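Local structure of SusD superfamily protein (Bacteroides thetaiotaomicron VPI-5482, 3HDX) at residues A[112-123]-A[155-166]; A[124-132]-A[455-463]. The protein probably binds polysaccharides at the outer membrane of this gut bacterium, as a SusD-family protein linked to carbohydrate uptake. All blocks are in the same frame, centred on the assembly; numbering follows the deposited sequence.

Overall arrangement
Contacts 1 and 2 show how one long helix can serve two different parts of a fold in succession. Both draw on helix 104-129: residues 112-123 pair with 155-166 of helix 152-169, and residues 124-132, the helix end and its exit, meet the loop 455-463. The centres lie about 18 Å apart, and the two sites touch where Val155 packs on Val126 and Val132. Contact 1 is local in sequence, with its closest ends 32 residues apart, whereas contact 2 spans 323 residues. Contact 1 thus braces helices within the N-terminal family region, and contact 2 joins that region to the C-terminal one.

Contact 1: A[112-123]-A[155-166]; sequences AQVRALRAFAYF and VLSYAKAELLTA
Glu162 meets two arginines of the facing helix through a single oxygen, OE1, and they approach it from opposite faces of the carboxylate plane. Arg115 NH1 forms a salt bridge to Glu162 OE1 at 2.9 Å, on the syn side but tilted 33° out of the plane; Arg118 NH2 makes a second, 3.0 Å from Glu162 OE1 and farther out. A water also donates to OE1, joining it to Arg118 NE and the carbonyl O of Arg115. Because NH1 of Arg118 bonds Ser86 as well, this guanidinium is held on several sides. The Arg115 chain bends at chi3 (-66°), and one face of its guanidinium lies against Thr165 CG2. Tyr158 OH rests 3.1 Å from Arg118 CZ, over the centre of the group and poorly angled for a hydrogen bond. Its ring turns an edge to the face of Tyr122 in an offset T-shaped pair, planes at 90°, while Tyr122 OH bonds Val135 O. Alongside this polar row, Ala119 CB packs 3.6 Å from Leu163 CG, and Ala112 and Ala116 meet Ala166. Such small residues suit a close axis approach of 8.7 Å, in the antiparallel helix pairing characteristic of the TPR-like scaffold of SusD proteins.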
loop_
_atom_site.group_PDB
_atom_site.type_symbol
_atom_site.label_atom_id
_atom_site.label_comp_id
_atom_site.label_asym_id
_atom_site.label_seq_id
_atom_site.Cartn_x
_atom_site.Cartn_y
_atom_site.Cartn_z
ATOM N N ALA A 112 1.265 2.345 -20.531
ATOM C CA ALA A 112 2.058 1.664 -19.505
ATOM C C ALA A 112 1.530 1.972 -18.084
ATOM O O ALA A 112 1.463 1.077 -17.236
ATOM C CB ALA A 112 3.538 1.996 -19.662
ATOM N N GLN A 113 1.137 3.225 -17.846
ATOM C CA GLN A 113 0.571 3.623 -16.561
ATOM C C GLN A 113 -0.723 2.905 -16.274
ATOM O O GLN A 113 -0.875 2.356 -15.172
ATOM C CB GLN A 113 0.395 5.122 -16.466
ATOM C CG GLN A 113 1.711 5.896 -16.370
ATOM C CD GLN A 113 1.511 7.368 -16.585
ATOM O OE1 GLN A 113 1.144 8.111 -15.662
ATOM N NE2 GLN A 113 1.785 7.815 -17.823
ATOM N N VAL A 114 -1.672 2.936 -17.234
ATOM C CA VAL A 114 -2.977 2.297 -16.972
ATOM C C VAL A 114 -2.803 0.775 -16.837
ATOM O O VAL A 114 -3.466 0.143 -16.016
ATOM C CB VAL A 114 -4.096 2.684 -17.965
ATOM C CG1 VAL A 114 -4.276 4.205 -17.939
ATOM C CG2 VAL A 114 -3.829 2.160 -19.338
ATOM N N ARG A 115 -1.906 0.194 -17.625
ATOM C CA ARG A 115 -1.623 -1.237 -17.539
ATOM C C ARG A 115 -1.110 -1.561 -16.121
ATOM O O ARG A 115 -1.527 -2.575 -15.527
ATOM C CB ARG A 115 -0.572 -1.654 -18.585
ATOM C CG ARG A 115 -0.305 -3.109 -18.641
ATOM C CD ARG A 115 0.788 -3.476 -19.582
ATOM N NE ARG A 115 0.537 -3.233 -20.978
ATOM C CZ ARG A 115 -0.046 -4.049 -21.841
ATOM N NH1 ARG A 115 -0.687 -5.132 -21.446
ATOM N NH2 ARG A 115 -0.082 -3.704 -23.137
ATOM N N ALA A 116 -0.182 -0.746 -15.620
ATOM C CA ALA A 116 0.383 -0.955 -14.283
ATOM C C ALA A 116 -0.673 -0.752 -13.182
ATOM O O ALA A 116 -0.680 -1.495 -12.194
ATOM C CB ALA A 116 1.612 -0.031 -14.063
ATOM N N LEU A 117 -1.539 0.252 -13.345
ATOM C CA LEU A 117 -2.594 0.492 -12.376
ATOM C C LEU A 117 -3.571 -0.683 -12.315
ATOM O O LEU A 117 -4.024 -1.080 -11.236
ATOM C CB LEU A 117 -3.305 1.823 -12.647
ATOM C CG LEU A 117 -2.505 3.099 -12.370
ATOM C CD1 LEU A 117 -3.161 4.327 -13.045
ATOM C CD2 LEU A 117 -2.384 3.361 -10.872
ATOM N N ARG A 118 -3.921 -1.221 -13.474
ATOM C CA ARG A 118 -4.784 -2.406 -13.520
ATOM C C ARG A 118 -4.128 -3.590 -12.786
ATOM O O ARG A 118 -4.801 -4.300 -12.023
ATOM C CB ARG A 118 -5.148 -2.756 -14.958
ATOM C CG ARG A 118 -5.937 -4.045 -15.109
ATOM C CD ARG A 118 -6.491 -4.198 -16.519
ATOM N NE ARG A 118 -5.400 -4.438 -17.475
ATOM C CZ ARG A 118 -5.556 -4.714 -18.768
ATOM N NH1 ARG A 118 -6.772 -4.677 -19.333
ATOM N NH2 ARG A 118 -4.487 -4.970 -19.521
ATOM N N ALA A 119 -2.826 -3.813 -13.069
ATOM C CA ALA A 119 -2.082 -4.894 -12.443
ATOM C C ALA A 119 -1.998 -4.705 -10.925
ATOM O O ALA A 119 -2.149 -5.675 -10.157
ATOM C CB ALA A 119 -0.675 -5.038 -13.068
ATOM N N PHE A 120 -1.771 -3.460 -10.499
ATOM C CA PHE A 120 -1.774 -3.121 -9.056
ATOM C C PHE A 120 -3.126 -3.431 -8.424
ATOM O O PHE A 120 -3.176 -4.026 -7.330
ATOM C CB PHE A 120 -1.372 -1.653 -8.858
ATOM C CG PHE A 120 -1.479 -1.172 -7.451
ATOM C CD1 PHE A 120 -0.551 -1.558 -6.501
ATOM C CD2 PHE A 120 -2.523 -0.337 -7.074
ATOM C CE1 PHE A 120 -0.659 -1.084 -5.182
ATOM C CE2 PHE A 120 -2.637 0.122 -5.763
ATOM C CZ PHE A 120 -1.705 -0.244 -4.824
ATOM N N ALA A 121 -4.207 -3.021 -9.091
ATOM C CA ALA A 121 -5.547 -3.290 -8.575
ATOM C C ALA A 121 -5.759 -4.783 -8.380
ATOM O O ALA A 121 -6.272 -5.211 -7.329
ATOM C CB ALA A 121 -6.639 -2.671 -9.516
ATOM N N TYR A 122 -5.296 -5.590 -9.360
ATOM C CA TYR A 122 -5.408 -7.035 -9.232
ATOM C C TYR A 122 -4.640 -7.576 -8.028
ATOM O O TYR A 122 -5.175 -8.372 -7.279
ATOM C CB TYR A 122 -5.058 -7.770 -10.521
ATOM C CG TYR A 122 -6.253 -7.948 -11.452
ATOM C CD1 TYR A 122 -7.384 -8.651 -11.021
ATOM C CD2 TYR A 122 -6.279 -7.385 -12.739
ATOM C CE1 TYR A 122 -8.507 -8.820 -11.843
ATOM C CE2 TYR A 122 -7.370 -7.604 -13.590
ATOM C CZ TYR A 122 -8.504 -8.271 -13.128
ATOM O OH TYR A 122 -9.585 -8.409 -13.972
ATOM N N PHE A 123 -3.380 -7.177 -7.881
ATOM C CA PHE A 123 -2.593 -7.607 -6.728
ATOM C C PHE A 123 -3.277 -7.230 -5.415
ATOM O O PHE A 123 -3.436 -8.040 -4.518
ATOM C CB PHE A 123 -1.199 -6.978 -6.782
ATOM C CG PHE A 123 -0.434 -7.086 -5.476
ATOM C CD1 PHE A 123 -0.153 -8.330 -4.947
ATOM C CD2 PHE A 123 -0.002 -5.949 -4.812
ATOM C CE1 PHE A 123 0.551 -8.431 -3.754
ATOM C CE2 PHE A 123 0.714 -6.073 -3.606
ATOM C CZ PHE A 123 1.013 -7.317 -3.141
ATOM N N VAL A 155 -4.291 -15.085 -11.308
ATOM C CA VAL A 155 -4.454 -13.634 -11.341
ATOM C C VAL A 155 -3.090 -12.956 -11.120
ATOM O O VAL A 155 -2.730 -11.996 -11.816
ATOM C CB VAL A 155 -5.500 -13.159 -10.307
ATOM C CG1 VAL A 155 -5.578 -11.670 -10.300
ATOM C CG2 VAL A 155 -6.879 -13.804 -10.565
ATOM N N LEU A 156 -2.319 -13.451 -10.160
ATOM C CA LEU A 156 -1.003 -12.847 -9.898
ATOM C C LEU A 156 -0.053 -13.069 -11.068
ATOM O O LEU A 156 0.760 -12.195 -11.388
ATOM C CB LEU A 156 -0.448 -13.379 -8.572
ATOM C CG LEU A 156 -1.253 -12.935 -7.346
ATOM C CD1 LEU A 156 -0.621 -13.526 -6.073
ATOM C CD2 LEU A 156 -1.365 -11.402 -7.229
ATOM N N SER A 157 -0.127 -14.226 -11.732
ATOM C CA SER A 157 0.717 -14.435 -12.922
ATOM C C SER A 157 0.363 -13.438 -14.042
ATOM O O SER A 157 1.255 -12.921 -14.726
ATOM C CB SER A 157 0.579 -15.854 -13.486
ATOM O OG SER A 157 1.123 -16.804 -12.621
ATOM N N TYR A 158 -0.916 -13.134 -14.188
ATOM C CA TYR A 158 -1.353 -12.100 -15.137
ATOM C C TYR A 158 -0.779 -10.732 -14.710
ATOM O O TYR A 158 -0.160 -10.017 -15.542
ATOM C CB TYR A 158 -2.901 -12.049 -15.208
ATOM C CG TYR A 158 -3.467 -10.877 -15.971
ATOM C CD1 TYR A 158 -3.523 -10.886 -17.351
ATOM C CD2 TYR A 158 -3.931 -9.754 -15.294
ATOM C CE1 TYR A 158 -4.079 -9.849 -18.056
ATOM C CE2 TYR A 158 -4.504 -8.713 -15.973
ATOM C CZ TYR A 158 -4.556 -8.747 -17.366
ATOM O OH TYR A 158 -5.106 -7.695 -18.041
ATOM N N ALA A 159 -0.929 -10.397 -13.426
ATOM C CA ALA A 159 -0.441 -9.109 -12.913
ATOM C C ALA A 159 1.078 -8.938 -13.119
ATOM O O ALA A 159 1.536 -7.884 -13.558
ATOM C CB ALA A 159 -0.859 -8.879 -11.498
ATOM N N LYS A 160 1.829 -10.009 -12.862
ATOM C CA LYS A 160 3.298 -9.970 -13.020
ATOM C C LYS A 160 3.686 -9.718 -14.484
ATOM O O LYS A 160 4.526 -8.875 -14.768
ATOM C CB LYS A 160 3.970 -11.260 -12.507
ATOM C CG LYS A 160 4.036 -11.395 -10.969
ATOM C CD LYS A 160 4.789 -12.650 -10.508
ATOM C CE LYS A 160 4.006 -13.927 -10.827
ATOM N NZ LYS A 160 4.685 -15.229 -10.450
ATOM N N ALA A 161 3.039 -10.436 -15.400
ATOM C CA ALA A 161 3.357 -10.302 -16.829
ATOM C C ALA A 161 2.987 -8.915 -17.332
ATOM O O ALA A 161 3.740 -8.291 -18.093
ATOM C CB ALA A 161 2.686 -11.410 -17.655
ATOM N N GLU A 162 1.854 -8.405 -16.851
ATOM C CA GLU A 162 1.431 -7.062 -17.221
ATOM C C GLU A 162 2.397 -6.000 -16.734
ATOM O O GLU A 162 2.693 -5.057 -17.473
ATOM C CB GLU A 162 0.032 -6.751 -16.669
ATOM C CG GLU A 162 -1.070 -7.579 -17.310
ATOM C CD GLU A 162 -1.419 -7.079 -18.673
ATOM O OE1 GLU A 162 -1.718 -5.862 -18.844
ATOM O OE2 GLU A 162 -1.386 -7.937 -19.604
ATOM N N LEU A 163 2.892 -6.157 -15.503
ATOM C CA LEU A 163 3.839 -5.191 -14.926
ATOM C C LEU A 163 5.164 -5.221 -15.681
ATOM O O LEU A 163 5.757 -4.166 -15.988
ATOM C CB LEU A 163 4.056 -5.445 -13.430
ATOM C CG LEU A 163 2.878 -4.988 -12.574
ATOM C CD1 LEU A 163 2.826 -5.761 -11.228
ATOM C CD2 LEU A 163 2.833 -3.448 -12.347
ATOM N N LEU A 164 5.652 -6.420 -15.989
ATOM C CA LEU A 164 6.924 -6.537 -16.770
ATOM C C LEU A 164 6.786 -5.883 -18.152
ATOM O O LEU A 164 7.703 -5.205 -18.628
ATOM C CB LEU A 164 7.401 -7.998 -16.840
ATOM C CG LEU A 164 8.000 -8.470 -15.525
ATOM C CD1 LEU A 164 8.070 -9.972 -15.532
ATOM C CD2 LEU A 164 9.408 -7.863 -15.282
ATOM N N THR A 165 5.612 -6.052 -18.787
ATOM C CA THR A 165 5.329 -5.379 -20.079
ATOM C C THR A 165 5.288 -3.856 -19.892
ATOM O O THR A 165 5.962 -3.105 -20.635
ATOM C CB THR A 165 4.039 -5.907 -20.702
ATOM O OG1 THR A 165 4.235 -7.276 -21.040
ATOM C CG2 THR A 165 3.625 -5.141 -21.943
ATOM N N ALA A 166 4.600 -3.406 -18.836
ATOM C CA ALA A 166 4.494 -1.935 -18.558
ATOM C C ALA A 166 5.882 -1.307 -18.336
ATOM O O ALA A 166 6.145 -0.206 -18.818
ATOM C CB ALA A 166 3.608 -1.641 -17.355
HETATM O O HOH W 1 -2.733 -4.785 -16.499
#

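Contact 2: A[124-132]-A[455-463]; sequences YMVRIWGDV and GIYWPVSED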
loop_
_atom_site.group_PDB
_atom_site.type_symbol
_atom_site.label_atom_id
_atom_site.label_comp_id
_atom_site.label_asym_id
_atom_site.label_seq_id
_atom_site.Cartn_x
_atom_site.Cartn_y
_atom_site.Cartn_z
ATOM N N TYR A 124 -3.684 -5.968 -5.342
ATOM C CA TYR A 124 -4.264 -5.415 -4.113
ATOM C C TYR A 124 -5.522 -6.176 -3.702
ATOM O O TYR A 124 -5.715 -6.528 -2.548
ATOM C CB TYR A 124 -4.514 -3.897 -4.300
ATOM C CG TYR A 124 -4.665 -3.143 -3.001
ATOM C CD1 TYR A 124 -5.903 -3.093 -2.354
ATOM C CD2 TYR A 124 -3.582 -2.477 -2.406
ATOM C CE1 TYR A 124 -6.091 -2.390 -1.201
ATOM C CE2 TYR A 124 -3.732 -1.763 -1.236
ATOM C CZ TYR A 124 -5.004 -1.736 -0.628
ATOM O OH TYR A 124 -5.180 -1.038 0.524
HETATM N N MSE A 125 -6.355 -6.472 -4.693
HETATM C CA MSE A 125 -7.616 -7.145 -4.426
HETATM C C MSE A 125 -7.374 -8.644 -4.116
HETATM O O MSE A 125 -8.106 -9.236 -3.312
HETATM C CB MSE A 125 -8.656 -6.879 -5.525
HETATM C CG MSE A 125 -8.439 -7.660 -6.775
HETATM SE SE MSE A 125 -9.619 -7.175 -8.214
HETATM C CE MSE A 125 -11.319 -7.443 -7.264
ATOM N N VAL A 126 -6.363 -9.260 -4.735
ATOM C CA VAL A 126 -5.998 -10.661 -4.423
ATOM C C VAL A 126 -5.552 -10.814 -2.973
ATOM O O VAL A 126 -5.917 -11.800 -2.299
ATOM C CB VAL A 126 -4.972 -11.247 -5.437
ATOM C CG1 VAL A 126 -4.241 -12.502 -4.867
ATOM C CG2 VAL A 126 -5.679 -11.480 -6.794
ATOM N N ARG A 127 -4.851 -9.809 -2.434
ATOM C CA ARG A 127 -4.468 -9.900 -1.029
ATOM C C ARG A 127 -5.695 -9.861 -0.108
ATOM O O ARG A 127 -5.662 -10.450 0.981
ATOM C CB ARG A 127 -3.543 -8.775 -0.599
ATOM C CG ARG A 127 -2.174 -8.786 -1.266
ATOM C CD ARG A 127 -1.221 -7.875 -0.480
ATOM N NE ARG A 127 -1.725 -6.515 -0.404
ATOM C CZ ARG A 127 -1.027 -5.476 0.076
ATOM N NH1 ARG A 127 0.213 -5.616 0.510
ATOM N NH2 ARG A 127 -1.580 -4.289 0.101
ATOM N N ILE A 128 -6.744 -9.146 -0.539
ATOM C CA ILE A 128 -7.960 -8.966 0.263
ATOM C C ILE A 128 -8.911 -10.163 0.185
ATOM O O ILE A 128 -9.357 -10.658 1.217
ATOM C CB ILE A 128 -8.673 -7.620 -0.092
ATOM C CG1 ILE A 128 -7.804 -6.426 0.308
ATOM C CG2 ILE A 128 -10.038 -7.513 0.572
ATOM C CD1 ILE A 128 -8.322 -5.097 -0.145
ATOM N N TRP A 129 -9.226 -10.588 -1.025
ATOM C CA TRP A 129 -10.247 -11.606 -1.277
ATOM C C TRP A 129 -9.706 -12.965 -1.703
ATOM O O TRP A 129 -10.427 -13.948 -1.640
ATOM C CB TRP A 129 -11.265 -11.119 -2.339
ATOM C CG TRP A 129 -12.184 -10.047 -1.855
ATOM C CD1 TRP A 129 -13.326 -10.218 -1.096
ATOM C CD2 TRP A 129 -12.088 -8.646 -2.114
ATOM N NE1 TRP A 129 -13.903 -9.000 -0.848
ATOM C CE2 TRP A 129 -13.162 -8.021 -1.468
ATOM C CE3 TRP A 129 -11.176 -7.851 -2.813
ATOM C CZ2 TRP A 129 -13.336 -6.646 -1.497
ATOM C CZ3 TRP A 129 -11.343 -6.486 -2.829
ATOM C CH2 TRP A 129 -12.421 -5.899 -2.190
ATOM N N GLY A 130 -8.442 -13.030 -2.120
ATOM C CA GLY A 130 -7.891 -14.274 -2.659
ATOM C C GLY A 130 -8.301 -14.405 -4.129
ATOM O O GLY A 130 -7.996 -13.550 -4.952
ATOM N N ASP A 131 -9.041 -15.461 -4.453
ATOM C CA ASP A 131 -9.489 -15.683 -5.808
ATOM C C ASP A 131 -10.438 -14.556 -6.209
ATOM O O ASP A 131 -11.325 -14.188 -5.441
ATOM C CB ASP A 131 -10.235 -17.016 -5.941
ATOM C CG ASP A 131 -9.399 -18.246 -5.619
ATOM O OD1 ASP A 131 -8.146 -18.198 -5.494
ATOM O OD2 ASP A 131 -10.064 -19.327 -5.515
ATOM N N VAL A 132 -10.280 -14.032 -7.421
ATOM C CA VAL A 132 -11.161 -12.975 -7.937
ATOM C C VAL A 132 -11.345 -13.212 -9.430
ATOM O O VAL A 132 -10.430 -13.777 -10.079
ATOM C CB VAL A 132 -10.615 -11.527 -7.687
ATOM C CG1 VAL A 132 -10.444 -11.228 -6.203
ATOM C CG2 VAL A 132 -9.296 -11.325 -8.439
ATOM N N GLY A 455 -9.485 -17.950 6.013
ATOM C CA GLY A 455 -9.908 -16.944 6.973
ATOM C C GLY A 455 -9.069 -15.689 7.025
ATOM O O GLY A 455 -9.410 -14.757 7.745
ATOM N N ILE A 456 -7.991 -15.675 6.240
ATOM C CA ILE A 456 -7.151 -14.487 6.044
ATOM C C ILE A 456 -7.705 -13.571 4.958
ATOM O O ILE A 456 -7.152 -12.471 4.737
ATOM C CB ILE A 456 -5.686 -14.842 5.689
ATOM C CG1 ILE A 456 -5.589 -15.697 4.409
ATOM C CG2 ILE A 456 -4.977 -15.451 6.928
ATOM C CD1 ILE A 456 -4.193 -15.693 3.790
ATOM N N TYR A 457 -8.785 -13.975 4.285
ATOM C CA TYR A 457 -9.424 -13.114 3.278
ATOM C C TYR A 457 -10.754 -12.599 3.775
ATOM O O TYR A 457 -11.303 -13.053 4.795
ATOM C CB TYR A 457 -9.594 -13.903 1.973
ATOM C CG TYR A 457 -8.284 -14.434 1.464
ATOM C CD1 TYR A 457 -7.270 -13.563 1.140
ATOM C CD2 TYR A 457 -8.053 -15.796 1.307
ATOM C CE1 TYR A 457 -6.071 -14.010 0.667
ATOM C CE2 TYR A 457 -6.822 -16.268 0.859
ATOM C CZ TYR A 457 -5.827 -15.349 0.532
ATOM O OH TYR A 457 -4.580 -15.741 0.031
ATOM N N TRP A 458 -11.239 -11.592 3.079
ATOM C CA TRP A 458 -12.543 -10.991 3.336
ATOM C C TRP A 458 -13.622 -11.796 2.652
ATOM O O TRP A 458 -13.400 -12.438 1.614
ATOM C CB TRP A 458 -12.617 -9.534 2.825
ATOM C CG TRP A 458 -11.943 -8.608 3.744
ATOM C CD1 TRP A 458 -10.581 -8.508 3.975
ATOM C CD2 TRP A 458 -12.573 -7.626 4.571
ATOM N NE1 TRP A 458 -10.350 -7.514 4.904
ATOM C CE2 TRP A 458 -11.544 -6.942 5.273
ATOM C CE3 TRP A 458 -13.918 -7.239 4.777
ATOM C CZ2 TRP A 458 -11.819 -5.923 6.219
ATOM C CZ3 TRP A 458 -14.181 -6.204 5.681
ATOM C CH2 TRP A 458 -13.136 -5.564 6.396
ATOM N N PRO A 459 -14.839 -11.769 3.217
ATOM C CA PRO A 459 -15.949 -12.369 2.485
ATOM C C PRO A 459 -16.233 -11.577 1.190
ATOM O O PRO A 459 -15.880 -10.408 1.098
ATOM C CB PRO A 459 -17.122 -12.213 3.452
ATOM C CG PRO A 459 -16.754 -11.242 4.416
ATOM C CD PRO A 459 -15.282 -11.157 4.473
ATOM N N VAL A 460 -16.811 -12.266 0.205
ATOM C CA VAL A 460 -17.372 -11.650 -0.977
ATOM C C VAL A 460 -18.743 -11.059 -0.570
ATOM O O VAL A 460 -19.514 -11.683 0.149
ATOM C CB VAL A 460 -17.515 -12.678 -2.136
ATOM C CG1 VAL A 460 -18.179 -12.055 -3.387
ATOM C CG2 VAL A 460 -16.150 -13.253 -2.479
ATOM N N SER A 461 -19.022 -9.840 -1.001
ATOM C CA SER A 461 -20.302 -9.204 -0.676
ATOM C C SER A 461 -21.451 -10.048 -1.236
ATOM O O SER A 461 -21.404 -10.522 -2.376
ATOM C CB SER A 461 -20.392 -7.798 -1.257
ATOM O OG SER A 461 -21.745 -7.320 -1.163
ATOM N N GLU A 462 -22.480 -10.240 -0.416
ATOM C CA GLU A 462 -23.647 -11.022 -0.867
ATOM C C GLU A 462 -24.357 -10.366 -2.060
ATOM O O GLU A 462 -24.896 -11.072 -2.912
ATOM C CB GLU A 462 -24.554 -11.386 0.321
ATOM C CG GLU A 462 -23.876 -12.480 1.302
ATOM C CD GLU A 462 -23.640 -13.922 0.711
ATOM O OE1 GLU A 462 -24.365 -14.288 -0.256
ATOM O OE2 GLU A 462 -22.749 -14.712 1.224
ATOM N N ASP A 463 -24.251 -9.040 -2.188
ATOM C CA ASP A 463 -24.790 -8.312 -3.361
ATOM C C ASP A 463 -24.119 -8.786 -4.660
ATOM O O ASP A 463 -24.798 -8.993 -5.676
ATOM C CB ASP A 463 -24.615 -6.787 -3.233
ATOM C CG ASP A 463 -25.444 -6.176 -2.077
ATOM O OD1 ASP A 463 -26.431 -6.810 -1.630
ATOM O OD2 ASP A 463 -25.089 -5.052 -1.632
HETATM O O HOH W 2 -3.902 -13.827 -1.880
HETATM O O HOH W 3 -6.486 -9.967 3.544
HETATM O O HOH W 4 -4.756 -11.479 3.489
HETATM O O HOH W 5 -12.622 -14.475 -0.020
#
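Tyr457 lays its ring over Gly130, whose CA stands 3.8 Å from the ring centroid in a CH-pi contact, close to the ring normal. Ile456 CG1 covers the opposite face, and the ring is thereby sandwiched between its own neighbour and the end of helix 104-129. The CG of Tyr457 lies beside its backbone N (chi1 -57°), which carries the ring across the helix terminus; there CD1 of Tyr457 meets Arg127 O edge-on at 3.5 Å. Gly130 leaves the helix with positive phi (82°) and, having no side chain, lets the ring lie directly on its CA. With an alanine at Tyr457, Gly130 is likely to lose its cover and the water on Val126 O its hydroxyl partner.

Terminal carbonyls of a helix lack the usual partners further along the chain, and here the incoming loop and its waters supply them. Trp458 N bonds Ile128 O at 2.8 Å, nearly straight at 167°. Water, probably one molecule in alternative positions, joins Arg127 O to Ile456 O, and another joins Trp129 O to Trp458 O. Side chains flank this backbone link: Ile128 CG2 touches CD1 of Trp458 obliquely at 3.6 Å, while Trp129 turns its indole edge to the loop, its NE1 making a weak bond to Pro459 O at 3.1 Å. Beyond Val460, Ser461 is the N-cap of helix 462-467, its OG accepting from Asp463 N.

Around the site, Trp75 pairs edge-to-face with Trp129, and Tyr432 makes a cation-pi contact with Arg127. Helix 430-441 also meets Ile128 and Ile456, while helix 76-91 packs on Val132 and helix 152-169 on Val126.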